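Local coordinates for protein transcriptional regulator (PDB 7DWM) that binds the small molecule 3,5-dimethylpyrazin-2-ol in a PAS-type pocket and probably regulates transcription by binding DNA through a LuxR-type helix-turn-helix region, at residues A12-L17 against L110-G115; R45-M50 against H94-G99; W100-F105 against D126-A131. All blocks are in the same frame, centred on the assembly; numbering follows the deposited sequence.

Interaction 1: A12-L17 against L110-G115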
ATOM      1  N   ALA A  12     -20.072  -2.796 -25.570  1.00131.73           N
ATOM      2  CA  ALA A  12     -20.834  -2.218 -24.470  1.00130.68           C
ATOM      3  C   ALA A  12     -20.028  -2.202 -23.178  1.00136.32           C
ATOM      4  O   ALA A  12     -20.054  -1.215 -22.438  1.00130.82           O
ATOM      5  CB  ALA A  12     -22.143  -2.985 -24.276  1.00124.74           C
ATOM      6  N   TYR A  13     -19.299  -3.284 -22.896  1.00135.64           N
ATOM      7  CA  TYR A  13     -18.466  -3.356 -21.700  1.00129.03           C
ATOM      8  C   TYR A  13     -17.335  -2.327 -21.737  1.00120.78           C
ATOM      9  O   TYR A  13     -17.019  -1.703 -20.718  1.00107.30           O
ATOM     10  CB  TYR A  13     -17.934  -4.785 -21.551  1.00123.86           C
ATOM     11  CG  TYR A  13     -16.858  -4.981 -20.514  1.00128.68           C
ATOM     12  CD1 TYR A  13     -15.532  -5.124 -20.888  1.00122.60           C
ATOM     13  CD2 TYR A  13     -17.167  -5.038 -19.159  1.00122.39           C
ATOM     14  CE1 TYR A  13     -14.537  -5.309 -19.948  1.00114.14           C
ATOM     15  CE2 TYR A  13     -16.172  -5.223 -18.207  1.00116.55           C
ATOM     16  CZ  TYR A  13     -14.858  -5.359 -18.612  1.00116.04           C
ATOM     17  OH  TYR A  13     -13.852  -5.543 -17.688  1.00103.42           O
ATOM     18  N   ILE A  14     -16.735  -2.107 -22.911  1.00122.14           N
ATOM     19  CA  ILE A  14     -15.639  -1.139 -23.000  1.00117.49           C
ATOM     20  C   ILE A  14     -16.154   0.289 -22.818  1.00115.25           C
ATOM     21  O   ILE A  14     -15.496   1.124 -22.174  1.00120.43           O
ATOM     22  CB  ILE A  14     -14.871  -1.321 -24.325  1.00118.38           C
ATOM     23  CG1 ILE A  14     -13.620  -2.176 -24.110  1.00105.24           C
ATOM     24  CG2 ILE A  14     -14.475   0.028 -24.947  1.00104.63           C
ATOM     25  CD1 ILE A  14     -13.904  -3.540 -23.524  1.00 94.53           C
ATOM     26  N   ARG A  15     -17.338   0.602 -23.359  1.00116.29           N
ATOM     27  CA  ARG A  15     -17.872   1.949 -23.142  1.00116.36           C
ATOM     28  C   ARG A  15     -18.368   2.122 -21.708  1.00113.81           C
ATOM     29  O   ARG A  15     -18.286   3.220 -21.144  1.00110.37           O
ATOM     30  CB  ARG A  15     -18.972   2.276 -24.147  1.00128.73           C
ATOM     31  CG  ARG A  15     -20.339   1.659 -23.878  1.00126.97           C
ATOM     32  CD  ARG A  15     -21.338   2.074 -24.962  1.00115.93           C
ATOM     33  NE  ARG A  15     -20.927   1.630 -26.293  1.00133.02           N
ATOM     34  CZ  ARG A  15     -20.333   2.403 -27.196  1.00131.25           C
ATOM     35  NH1 ARG A  15     -20.001   1.907 -28.379  1.00122.65           N
ATOM     36  NH2 ARG A  15     -20.062   3.670 -26.916  1.00141.35           N
ATOM     37  N   SER A  16     -18.902   1.049 -21.112  1.00115.91           N
ATOM     38  CA  SER A  16     -19.023   1.002 -19.662  1.00126.72           C
ATOM     39  C   SER A  16     -17.736   1.438 -18.983  1.00119.04           C
ATOM     40  O   SER A  16     -17.763   2.281 -18.083  1.00106.93           O
ATOM     41  CB  SER A  16     -19.426  -0.402 -19.219  1.00126.44           C
ATOM     42  OG  SER A  16     -20.306  -0.990 -20.172  1.00134.89           O
ATOM     43  N   LEU A  17     -16.592   0.878 -19.376  1.00113.20           N
ATOM     44  CA  LEU A  17     -15.406   1.111 -18.555  1.00106.76           C
ATOM     45  C   LEU A  17     -14.800   2.497 -18.784  1.00106.99           C
ATOM     46  O   LEU A  17     -14.197   3.060 -17.866  1.00111.07           O
ATOM     47  CB  LEU A  17     -14.336   0.047 -18.820  1.00 99.66           C
ATOM     48  CG  LEU A  17     -14.647  -1.431 -18.528  1.00114.48           C
ATOM     49  CD1 LEU A  17     -13.405  -2.247 -18.834  1.00 91.55           C
ATOM     50  CD2 LEU A  17     -15.114  -1.674 -17.093  1.00 96.42           C
ATOM     51  N   LEU A 110      -6.825  -7.253 -18.588  1.00109.99           N
ATOM     52  CA  LEU A 110      -8.158  -6.877 -19.057  1.00121.35           C
ATOM     53  C   LEU A 110      -8.924  -8.094 -19.562  1.00140.96           C
ATOM     54  O   LEU A 110      -8.621  -8.653 -20.627  1.00137.04           O
ATOM     55  CB  LEU A 110      -8.076  -5.780 -20.112  1.00109.12           C
ATOM     56  CG  LEU A 110      -9.448  -5.208 -20.489  1.00113.74           C
ATOM     57  CD1 LEU A 110      -9.424  -3.699 -20.686  1.00101.71           C
ATOM     58  CD2 LEU A 110      -9.969  -5.855 -21.734  1.00118.11           C
ATOM     59  N   ILE A 111      -9.867  -8.554 -18.754  1.00143.25           N
ATOM     60  CA  ILE A 111     -10.820  -9.579 -19.166  1.00131.99           C
ATOM     61  C   ILE A 111     -12.189  -8.945 -19.327  1.00135.61           C
ATOM     62  O   ILE A 111     -12.525  -7.943 -18.688  1.00136.03           O
ATOM     63  CB  ILE A 111     -10.801 -10.737 -18.145  1.00122.91           C
ATOM     64  CG1 ILE A 111      -9.366 -11.105 -17.763  1.00111.29           C
ATOM     65  CG2 ILE A 111     -11.552 -11.955 -18.659  1.00127.08           C
ATOM     66  CD1 ILE A 111      -8.884 -10.462 -16.490  1.00109.86           C
ATOM     67  N   MET A 112     -12.950  -9.508 -20.254  1.00134.87           N
ATOM     68  CA  MET A 112     -14.245  -8.991 -20.666  1.00139.84           C
ATOM     69  C   MET A 112     -15.209 -10.148 -20.863  1.00137.05           C
ATOM     70  O   MET A 112     -14.794 -11.308 -20.760  1.00136.24           O
ATOM     71  CB  MET A 112     -14.125  -8.225 -21.989  1.00133.01           C
ATOM     72  CG  MET A 112     -12.948  -7.302 -22.179  1.00119.56           C
ATOM     73  SD  MET A 112     -12.351  -7.398 -23.882  1.00124.28           S
ATOM     74  CE  MET A 112     -11.857  -9.124 -23.960  1.00119.70           C
ATOM     75  N   PRO A 113     -16.497  -9.896 -21.182  1.00127.39           N
ATOM     76  CA  PRO A 113     -17.428 -11.018 -21.342  1.00127.63           C
ATOM     77  C   PRO A 113     -17.019 -11.932 -22.493  1.00139.12           C
ATOM     78  O   PRO A 113     -17.647 -12.970 -22.724  1.00141.50           O
ATOM     79  CB  PRO A 113     -18.772 -10.327 -21.614  1.00137.75           C
ATOM     80  CG  PRO A 113     -18.433  -8.931 -21.979  1.00130.30           C
ATOM     81  CD  PRO A 113     -17.238  -8.626 -21.132  1.00124.31           C
ATOM     82  N   SER A 114     -15.968 -11.532 -23.225  1.00138.75           N
ATOM     83  CA  SER A 114     -15.236 -12.478 -24.063  1.00133.57           C
ATOM     84  C   SER A 114     -14.535 -13.551 -23.239  1.00136.11           C
ATOM     85  O   SER A 114     -14.610 -14.748 -23.564  1.00123.27           O
ATOM     86  CB  SER A 114     -14.231 -11.710 -24.919  1.00131.81           C
ATOM     87  OG  SER A 114     -13.069 -12.477 -25.161  1.00128.85           O
ATOM     88  N   GLY A 115     -13.843 -13.150 -22.175  1.00143.77           N
ATOM     89  CA  GLY A 115     -12.937 -14.030 -21.471  1.00136.25           C
ATOM     90  C   GLY A 115     -11.512 -14.021 -21.989  1.00135.81           C
ATOM     91  O   GLY A 115     -10.654 -14.716 -21.423  1.00105.59           O
TER
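Tyr13 leads the contact between the N-terminal helix 7-21 and the loop 110-115, reaching from the helix onto the carbonyl of Ile111 and the side chains of Met112 and Pro113. Its CG stands anti to the backbone N (chi1 169°), which carries the ring away from the helix and over the loop. One face of the ring receives the proline: Pro113 CD lies 4.0 Å from the ring centroid of Tyr13, 24° off the ring normal, a CH-pi contact displaced toward the CG end of the ring. The Met112 side chain crosses that of Tyr13 at about a right angle, bringing its CG to Tyr13 CE1 at 3.4 Å. At the far end of the ring, Tyr13 OH lies 2.9 Å from Ile111 O. Next along the helix, Ile14 starts off to one side, but its CD1 swings back to Met112, 4.1 Å from CG and 4.2 Å from SD; the bent methionine thus touches two successive helix residues. One turn on from Tyr13, Leu17 lays CG against the opposite face of the tyrosine ring, which is therefore held between its own helix and Pro113. The second subunit adjoins this site, its His19 ring meeting that of Tyr13 with the planes inclined at about 60°. The arrangement is that of an N-terminal helix flanking a PAS domain, docked on the hairpin loop between strands 99-110 and 119-126 at the subunit interface.

Interaction 2: R45-M50 against H94-G99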
ATOM      1  N   ARG A  45      -4.455  11.782 -19.066  1.00109.21           N
ATOM      2  CA  ARG A  45      -3.984  12.609 -20.164  1.00109.36           C
ATOM      3  C   ARG A  45      -3.443  13.942 -19.671  1.00107.79           C
ATOM      4  O   ARG A  45      -2.602  14.537 -20.342  1.00118.28           O
ATOM      5  CB  ARG A  45      -5.112  12.874 -21.163  1.00 97.69           C
ATOM      6  CG  ARG A  45      -5.475  11.719 -22.082  1.00107.17           C
ATOM      7  CD  ARG A  45      -6.498  12.177 -23.118  1.00109.40           C
ATOM      8  NE  ARG A  45      -7.197  13.387 -22.686  1.00116.70           N
ATOM      9  CZ  ARG A  45      -8.424  13.405 -22.175  1.00114.88           C
ATOM     10  NH1 ARG A  45      -9.104  12.275 -22.031  1.00100.03           N
ATOM     11  NH2 ARG A  45      -8.975  14.556 -21.807  1.00104.61           N
ATOM     12  N   GLU A  46      -3.839  14.382 -18.481  1.00 97.55           N
ATOM     13  CA  GLU A  46      -3.295  15.606 -17.915  1.00 94.23           C
ATOM     14  C   GLU A  46      -2.004  15.387 -17.142  1.00 99.24           C
ATOM     15  O   GLU A  46      -1.239  16.342 -16.959  1.00101.90           O
ATOM     16  CB  GLU A  46      -4.331  16.265 -17.001  1.00 87.70           C
ATOM     17  CG  GLU A  46      -4.037  17.715 -16.683  1.00 85.00           C
ATOM     18  CD  GLU A  46      -5.284  18.567 -16.679  1.00113.78           C
ATOM     19  OE1 GLU A  46      -6.365  18.045 -17.027  1.00112.63           O
ATOM     20  OE2 GLU A  46      -5.181  19.759 -16.326  1.00111.90           O
ATOM     21  N   LEU A  47      -1.727  14.160 -16.704  1.00 99.90           N
ATOM     22  CA  LEU A  47      -0.455  13.902 -16.037  1.00107.54           C
ATOM     23  C   LEU A  47       0.677  13.829 -17.055  1.00 91.97           C
ATOM     24  O   LEU A  47       1.800  14.271 -16.786  1.00 99.93           O
ATOM     25  CB  LEU A  47      -0.546  12.618 -15.218  1.00 83.45           C
ATOM     26  CG  LEU A  47       0.724  12.188 -14.491  1.00 76.54           C
ATOM     27  CD1 LEU A  47       0.833  12.966 -13.196  1.00 63.88           C
ATOM     28  CD2 LEU A  47       0.737  10.689 -14.219  1.00 68.91           C
ATOM     29  N   VAL A  48       0.391  13.283 -18.234  1.00 95.95           N
ATOM     30  CA  VAL A  48       1.234  13.482 -19.403  1.00107.23           C
ATOM     31  C   VAL A  48       0.813  14.846 -19.945  1.00116.24           C
ATOM     32  O   VAL A  48      -0.209  15.393 -19.517  1.00116.63           O
ATOM     33  CB  VAL A  48       1.047  12.330 -20.411  1.00112.42           C
ATOM     34  CG1 VAL A  48       1.843  12.544 -21.700  1.00109.18           C
ATOM     35  CG2 VAL A  48       1.437  11.003 -19.769  1.00100.35           C
ATOM     36  N   GLY A  49       1.585  15.414 -20.868  1.00113.04           N
ATOM     37  CA  GLY A  49       1.328  16.745 -21.396  1.00126.61           C
ATOM     38  C   GLY A  49       0.023  16.912 -22.156  1.00125.18           C
ATOM     39  O   GLY A  49      -0.260  17.993 -22.682  1.00118.95           O
ATOM     40  N   MET A  50      -0.788  15.851 -22.214  1.00126.53           N
ATOM     41  CA  MET A  50      -1.997  15.810 -23.046  1.00106.05           C
ATOM     42  C   MET A  50      -3.177  16.474 -22.335  1.00106.35           C
ATOM     43  O   MET A  50      -4.248  15.899 -22.134  1.00113.68           O
ATOM     44  CB  MET A  50      -2.300  14.365 -23.419  1.00 99.02           C
ATOM     45  CG  MET A  50      -1.080  13.556 -23.872  1.00108.53           C
ATOM     46  SD  MET A  50      -0.337  14.048 -25.459  1.00126.34           S
ATOM     47  CE  MET A  50       0.541  15.537 -25.015  1.00121.65           C
ATOM     48  N   HIS A  94       8.527  10.168 -11.766  1.00 55.33           N
ATOM     49  CA  HIS A  94       8.726  10.816 -13.055  1.00 72.91           C
ATOM     50  C   HIS A  94       8.557  12.318 -12.929  1.00 63.96           C
ATOM     51  O   HIS A  94       7.784  12.789 -12.085  1.00 76.88           O
ATOM     52  CB  HIS A  94       7.740  10.289 -14.107  1.00 67.03           C
ATOM     53  CG  HIS A  94       8.032   8.899 -14.572  1.00 68.99           C
ATOM     54  ND1 HIS A  94       9.042   8.606 -15.460  1.00 87.95           N
ATOM     55  CD2 HIS A  94       7.439   7.721 -14.276  1.00 73.39           C
ATOM     56  CE1 HIS A  94       9.065   7.305 -15.687  1.00 71.25           C
ATOM     57  NE2 HIS A  94       8.100   6.744 -14.982  1.00 86.88           N
ATOM     58  N   PRO A  95       9.249  13.096 -13.763  1.00 66.00           N
ATOM     59  CA  PRO A  95       8.942  14.530 -13.918  1.00 85.04           C
ATOM     60  C   PRO A  95       7.707  14.725 -14.797  1.00 93.72           C
ATOM     61  O   PRO A  95       7.770  15.039 -15.985  1.00 89.50           O
ATOM     62  CB  PRO A  95      10.214  15.075 -14.569  1.00 65.83           C
ATOM     63  CG  PRO A  95      10.719  13.933 -15.382  1.00 69.48           C
ATOM     64  CD  PRO A  95      10.379  12.679 -14.611  1.00 68.52           C
ATOM     65  N   TYR A  96       6.541  14.524 -14.189  1.00101.84           N
ATOM     66  CA  TYR A  96       5.286  14.659 -14.904  1.00 93.33           C
ATOM     67  C   TYR A  96       5.050  16.123 -15.279  1.00102.65           C
ATOM     68  O   TYR A  96       5.779  17.029 -14.861  1.00 86.53           O
ATOM     69  CB  TYR A  96       4.135  14.111 -14.058  1.00 85.03           C
ATOM     70  CG  TYR A  96       4.271  12.636 -13.733  1.00 82.93           C
ATOM     71  CD1 TYR A  96       4.167  11.672 -14.727  1.00 80.29           C
ATOM     72  CD2 TYR A  96       4.506  12.210 -12.432  1.00 69.26           C
ATOM     73  CE1 TYR A  96       4.291  10.326 -14.434  1.00 84.63           C
ATOM     74  CE2 TYR A  96       4.635  10.867 -12.130  1.00 75.33           C
ATOM     75  CZ  TYR A  96       4.525   9.930 -13.135  1.00 66.27           C
ATOM     76  OH  TYR A  96       4.653   8.593 -12.839  1.00 73.48           O
ATOM     77  N   ALA A  97       3.997  16.345 -16.069  1.00 97.46           N
ATOM     78  CA  ALA A  97       3.739  17.647 -16.680  1.00 89.92           C
ATOM     79  C   ALA A  97       3.659  18.793 -15.677  1.00 89.23           C
ATOM     80  O   ALA A  97       3.720  19.955 -16.094  1.00 94.71           O
ATOM     81  CB  ALA A  97       2.444  17.587 -17.490  1.00105.12           C
ATOM     82  N   ASN A  98       3.527  18.512 -14.383  1.00 95.25           N
ATOM     83  CA  ASN A  98       3.489  19.560 -13.369  1.00104.09           C
ATOM     84  C   ASN A  98       4.447  19.253 -12.228  1.00 99.85           C
ATOM     85  O   ASN A  98       4.110  19.408 -11.049  1.00 87.99           O
ATOM     86  CB  ASN A  98       2.072  19.777 -12.848  1.00110.21           C
ATOM     87  CG  ASN A  98       1.815  21.223 -12.459  1.00119.25           C
ATOM     88  OD1 ASN A  98       2.643  21.855 -11.803  1.00119.99           O
ATOM     89  ND2 ASN A  98       0.669  21.756 -12.869  1.00106.86           N
ATOM     90  N   GLY A  99       5.653  18.810 -12.556  1.00101.84           N
ATOM     91  CA  GLY A  99       6.688  18.568 -11.574  1.00 91.70           C
ATOM     92  C   GLY A  99       6.932  17.085 -11.345  1.00 82.48           C
ATOM     93  O   GLY A  99       6.251  16.213 -11.883  1.00 81.71           O
TER
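A leucine-on-tyrosine contact, joined by one backbone hydrogen bond, ties the end of helix 42-47 to the end of strand 88-96 within the PAS fold. Here a short helix packs beside the turn that leads from one antiparallel strand to the next, on the border of the ligand pocket. Leu47 CG is anti to the backbone N (chi1 178°), an orientation that lays CG and CD2 over the Tyr96 ring, while CD1 sits back at its CB end, 3.5 Å from Tyr96 CG. Leu47 CD2 lies 3.8 Å from the Tyr96 ring centroid, 22° off the normal, in a CH-pi contact. His94 CB covers the opposite face, so the ring is clasped between a residue of its own strand and the helix. Its phenol is anchored by a hydrogen bond between OH and the backbone O of Asp92. These contacts would steady a residue of the 3,5-dimethylpyrazin-2-ol site, whose ligand the Tyr96 side chain approaches to about 4 Å. Farther on, Ala97 turns its methyl toward the helix end, with CB 3.5 Å from Leu47 O and 4.1 Å from Gly49 N. The backbone link is nearly straight: Ala97 N donates to Leu47 O at 3.1 Å, with an N-H...O angle of 170°.

Interaction 3: W100-F105 against D126-A131. With A1U (3,5-dimethylpyrazin-2-ol), chain C.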
ATOM      1  N   TRP A 100       7.965  16.815 -10.554  1.00 84.79           N
ATOM      2  CA  TRP A 100       8.277  15.441 -10.189  1.00 71.63           C
ATOM      3  C   TRP A 100       7.211  14.894  -9.250  1.00 74.50           C
ATOM      4  O   TRP A 100       6.785  15.567  -8.307  1.00 59.93           O
ATOM      5  CB  TRP A 100       9.650  15.362  -9.523  1.00 58.09           C
ATOM      6  CG  TRP A 100      10.791  15.353 -10.492  1.00 61.47           C
ATOM      7  CD1 TRP A 100      11.384  16.439 -11.069  1.00 53.91           C
ATOM      8  CD2 TRP A 100      11.483  14.203 -10.997  1.00 50.57           C
ATOM      9  NE1 TRP A 100      12.398  16.036 -11.902  1.00 60.78           N
ATOM     10  CE2 TRP A 100      12.480  14.668 -11.876  1.00 51.95           C
ATOM     11  CE3 TRP A 100      11.354  12.825 -10.792  1.00 47.55           C
ATOM     12  CZ2 TRP A 100      13.345  13.806 -12.549  1.00 63.89           C
ATOM     13  CZ3 TRP A 100      12.215  11.970 -11.460  1.00 68.59           C
ATOM     14  CH2 TRP A 100      13.196  12.464 -12.329  1.00 59.13           C
ATOM     15  N   ARG A 101       6.788  13.658  -9.502  1.00 72.22           N
ATOM     16  CA  ARG A 101       5.834  12.992  -8.633  1.00 60.96           C
ATOM     17  C   ARG A 101       6.205  11.523  -8.495  1.00 73.90           C
ATOM     18  O   ARG A 101       6.887  10.932  -9.345  1.00 76.77           O
ATOM     19  CB  ARG A 101       4.384  13.112  -9.141  1.00 86.97           C
ATOM     20  CG  ARG A 101       3.871  14.535  -9.354  1.00 72.39           C
ATOM     21  CD  ARG A 101       3.771  15.317  -8.049  1.00 72.68           C
ATOM     22  NE  ARG A 101       2.526  15.076  -7.328  1.00 90.41           N
ATOM     23  CZ  ARG A 101       2.037  15.890  -6.397  1.00 91.89           C
ATOM     24  NH1 ARG A 101       2.689  16.999  -6.073  1.00 70.14           N
ATOM     25  NH2 ARG A 101       0.898  15.595  -5.786  1.00 84.22           N
ATOM     26  N   VAL A 102       5.722  10.949  -7.397  1.00 74.17           N
ATOM     27  CA  VAL A 102       5.898   9.549  -7.042  1.00 69.07           C
ATOM     28  C   VAL A 102       4.529   8.901  -7.192  1.00 68.44           C
ATOM     29  O   VAL A 102       3.674   9.026  -6.309  1.00 78.23           O
ATOM     30  CB  VAL A 102       6.438   9.383  -5.617  1.00 62.47           C
ATOM     31  CG1 VAL A 102       6.659   7.914  -5.291  1.00 48.96           C
ATOM     32  CG2 VAL A 102       7.721  10.184  -5.428  1.00 54.52           C
ATOM     33  N   PHE A 103       4.295   8.228  -8.312  1.00 78.25           N
ATOM     34  CA  PHE A 103       3.035   7.546  -8.530  1.00 66.65           C
ATOM     35  C   PHE A 103       3.194   6.049  -8.320  1.00 70.45           C
ATOM     36  O   PHE A 103       4.278   5.477  -8.457  1.00 64.80           O
ATOM     37  CB  PHE A 103       2.507   7.814  -9.941  1.00 72.63           C
ATOM     38  CG  PHE A 103       1.501   8.918 -10.007  1.00 73.56           C
ATOM     39  CD1 PHE A 103       0.185   8.654 -10.352  1.00 74.79           C
ATOM     40  CD2 PHE A 103       1.866  10.223  -9.724  1.00 76.14           C
ATOM     41  CE1 PHE A 103      -0.748   9.673 -10.413  1.00 75.12           C
ATOM     42  CE2 PHE A 103       0.938  11.246  -9.782  1.00 85.95           C
ATOM     43  CZ  PHE A 103      -0.370  10.970 -10.128  1.00 78.54           C
ATOM     44  N   THR A 104       2.078   5.425  -7.981  1.00 73.96           N
ATOM     45  CA  THR A 104       1.889   3.990  -8.099  1.00 75.95           C
ATOM     46  C   THR A 104       0.968   3.746  -9.285  1.00 83.57           C
ATOM     47  O   THR A 104      -0.153   4.265  -9.316  1.00 99.59           O
ATOM     48  CB  THR A 104       1.297   3.435  -6.802  1.00 76.44           C
ATOM     49  OG1 THR A 104       2.307   3.414  -5.784  1.00 85.60           O
ATOM     50  CG2 THR A 104       0.686   2.056  -6.997  1.00 81.89           C
ATOM     51  N   PHE A 105       1.440   2.966 -10.257  1.00 62.00           N
ATOM     52  CA  PHE A 105       0.616   2.521 -11.380  1.00 80.37           C
ATOM     53  C   PHE A 105       0.359   1.025 -11.241  1.00 81.58           C
ATOM     54  O   PHE A 105       1.275   0.212 -11.399  1.00 79.17           O
ATOM     55  CB  PHE A 105       1.270   2.860 -12.718  1.00 80.62           C
ATOM     56  CG  PHE A 105       1.014   4.268 -13.167  1.00 72.05           C
ATOM     57  CD1 PHE A 105      -0.111   4.580 -13.914  1.00 84.23           C
ATOM     58  CD2 PHE A 105       1.890   5.286 -12.827  1.00 74.21           C
ATOM     59  CE1 PHE A 105      -0.354   5.880 -14.319  1.00 80.56           C
ATOM     60  CE2 PHE A 105       1.652   6.587 -13.227  1.00 77.16           C
ATOM     61  CZ  PHE A 105       0.528   6.885 -13.975  1.00 82.82           C
ATOM     62  N   ASP A 126      -1.431   8.959  -6.952  1.00 63.72           N
ATOM     63  CA  ASP A 126      -0.444   9.950  -6.534  1.00 62.59           C
ATOM     64  C   ASP A 126      -0.079   9.724  -5.072  1.00 88.87           C
ATOM     65  O   ASP A 126      -0.873  10.009  -4.171  1.00 79.23           O
ATOM     66  CB  ASP A 126      -0.982  11.362  -6.748  1.00 79.30           C
ATOM     67  CG  ASP A 126       0.092  12.423  -6.601  1.00 83.41           C
ATOM     68  OD1 ASP A 126      -0.241  13.623  -6.693  1.00 81.44           O
ATOM     69  OD2 ASP A 126       1.271  12.061  -6.393  1.00 94.34           O
ATOM     70  N   LEU A 127       1.128   9.220  -4.840  1.00 81.80           N
ATOM     71  CA  LEU A 127       1.595   8.875  -3.506  1.00 64.57           C
ATOM     72  C   LEU A 127       2.202  10.044  -2.738  1.00 72.17           C
ATOM     73  O   LEU A 127       2.352   9.941  -1.518  1.00 85.86           O
ATOM     74  CB  LEU A 127       2.609   7.732  -3.583  1.00 58.50           C
ATOM     75  CG  LEU A 127       2.000   6.369  -3.912  1.00 79.33           C
ATOM     76  CD1 LEU A 127       2.888   5.264  -3.385  1.00 83.99           C
ATOM     77  CD2 LEU A 127       0.588   6.244  -3.346  1.00 72.91           C
ATOM     78  N   THR A 128       2.567  11.137  -3.413  1.00 79.46           N
ATOM     79  CA  THR A 128       3.341  12.198  -2.766  1.00 79.01           C
ATOM     80  C   THR A 128       2.602  12.822  -1.581  1.00 92.25           C
ATOM     81  O   THR A 128       3.126  12.860  -0.462  1.00100.30           O
ATOM     82  CB  THR A 128       3.685  13.275  -3.796  1.00 95.71           C
ATOM     83  OG1 THR A 128       2.477  13.902  -4.245  1.00102.51           O
ATOM     84  CG2 THR A 128       4.393  12.664  -4.993  1.00 70.08           C
ATOM     85  N   ASP A 129       1.390  13.331  -1.806  1.00105.45           N
ATOM     86  CA  ASP A 129       0.645  13.985  -0.729  1.00107.83           C
ATOM     87  C   ASP A 129       0.076  12.971   0.262  1.00118.18           C
ATOM     88  O   ASP A 129       0.133  13.168   1.491  1.00122.25           O
ATOM     89  CB  ASP A 129      -0.470  14.856  -1.313  1.00122.81           C
ATOM     90  CG  ASP A 129      -1.463  14.061  -2.139  1.00129.17           C
ATOM     91  OD1 ASP A 129      -1.065  13.023  -2.711  1.00118.31           O
ATOM     92  OD2 ASP A 129      -2.641  14.473  -2.214  1.00131.10           O
ATOM     93  N   THR A 130      -0.481  11.881  -0.259  1.00 99.26           N
ATOM     94  CA  THR A 130      -1.146  10.919   0.602  1.00112.09           C
ATOM     95  C   THR A 130      -0.164  10.152   1.469  1.00110.09           C
ATOM     96  O   THR A 130      -0.553   9.688   2.541  1.00115.13           O
ATOM     97  CB  THR A 130      -1.979   9.950  -0.236  1.00104.06           C
ATOM     98  OG1 THR A 130      -1.111   9.139  -1.037  1.00108.00           O
ATOM     99  CG2 THR A 130      -2.930  10.718  -1.144  1.00 99.66           C
ATOM    100  N   ALA A 131       1.106  10.059   1.073  1.00 98.41           N
ATOM    101  CA  ALA A 131       2.098   9.454   1.953  1.00102.87           C
ATOM    102  C   ALA A 131       2.184  10.215   3.269  1.00 98.79           C
ATOM    103  O   ALA A 131       2.081   9.622   4.348  1.00 98.70           O
ATOM    104  CB  ALA A 131       3.459   9.411   1.255  1.00 89.59           C
TER
HETATM  105  CAB A1U C 301       3.521   4.882 -16.377  1.00 90.98           C
HETATM  106  CAC A1U C 301       2.703   5.937 -16.853  1.00 90.18           C
HETATM  107  CAE A1U C 301       1.414   4.372 -18.029  1.00 78.76           C
HETATM  108  CAF A1U C 301       2.282   3.388 -17.510  1.00 91.86           C
HETATM  109  CAG A1U C 301       3.003   7.352 -16.440  1.00 73.64           C
HETATM  110  CAH A1U C 301       0.262   4.049 -18.931  1.00 87.10           C
HETATM  111  NAA A1U C 301       3.326   3.577 -16.704  1.00 87.64           N
HETATM  112  NAD A1U C 301       1.654   5.650 -17.677  1.00 81.19           N
HETATM  113  OAI A1U C 301       1.992   2.068 -17.905  1.00 82.36           O
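Phe103 and Asp126 form an antiparallel non-hydrogen-bonded pair, and just beyond it the chain turns into helix 127-139, whose first segment crosses strand 100-105 at 86° with the axes 7.5 Å apart. Leu127 N continues the pairing by donating to Val102 O at 2.9 Å. Above the Phe103 ring lies Asp126 CA, and the carboxylate plane is nearly parallel to the ring. With CG anti to the backbone N (chi1 -168°), the Asp126 side chain extends toward Arg101. Its OD1 forms a salt bridge with Arg101 NH2, modelled very short at 2.5 Å, and weaker bonds run from NE to both carboxylate oxygens; the carboxylate sits at the guanidinium edge, the two planes 54° apart. The other oxygen caps the helix: Asp126 is the N-cap, and OD2 takes a weak bond from Thr128 N and a hydrogen bond from Thr128 OG1, which approaches from above the carboxylate plane. A single aspartate thus closes a PAS strand, starts the helix leaving the domain core and holds an arginine on the neighbouring strand. Thr128 also spans one face of the guanidinium, its CB 4.0 Å above the plane, while its CG2 turns to Val102 and lies 3.9 Å from Val102 CB. Farther along the strand, Leu127 CD1 lies against Thr104 OG1, and Ile134 of the second subunit also touches Leu127. Phe105, at the end of the segment, faces the pocket: 3,5-dimethylpyrazin-2-ol lies over one face of its ring, with the ligand methyl CAG 3.5 Å from Phe105 CZ.

Overall arrangement
Interactions 2 and 3 occupy one region of the PAS sheet, their centres 13 Å apart, and meet where His94 O probably accepts from Arg101 N on the adjacent strand. Each contributes an aromatic residue to the ligand pocket, and Phe103 of interaction 3 sets its ring edge-to-face with that of Tyr96 in interaction 2. Interaction 1 lies at the other end of strand 99-110, about 28 and 29 Å from interactions 2 and 3, centre to centre. All three are partly buried, but interaction 3 lies nearest the centre of the chain and interaction 1 is peripheral. Interaction 1 rests mainly on apolar and CH-pi contacts, interaction 2 adds a backbone bond, and interaction 3 is the most polar. Interactions 1 and 3 both touch the second subunit.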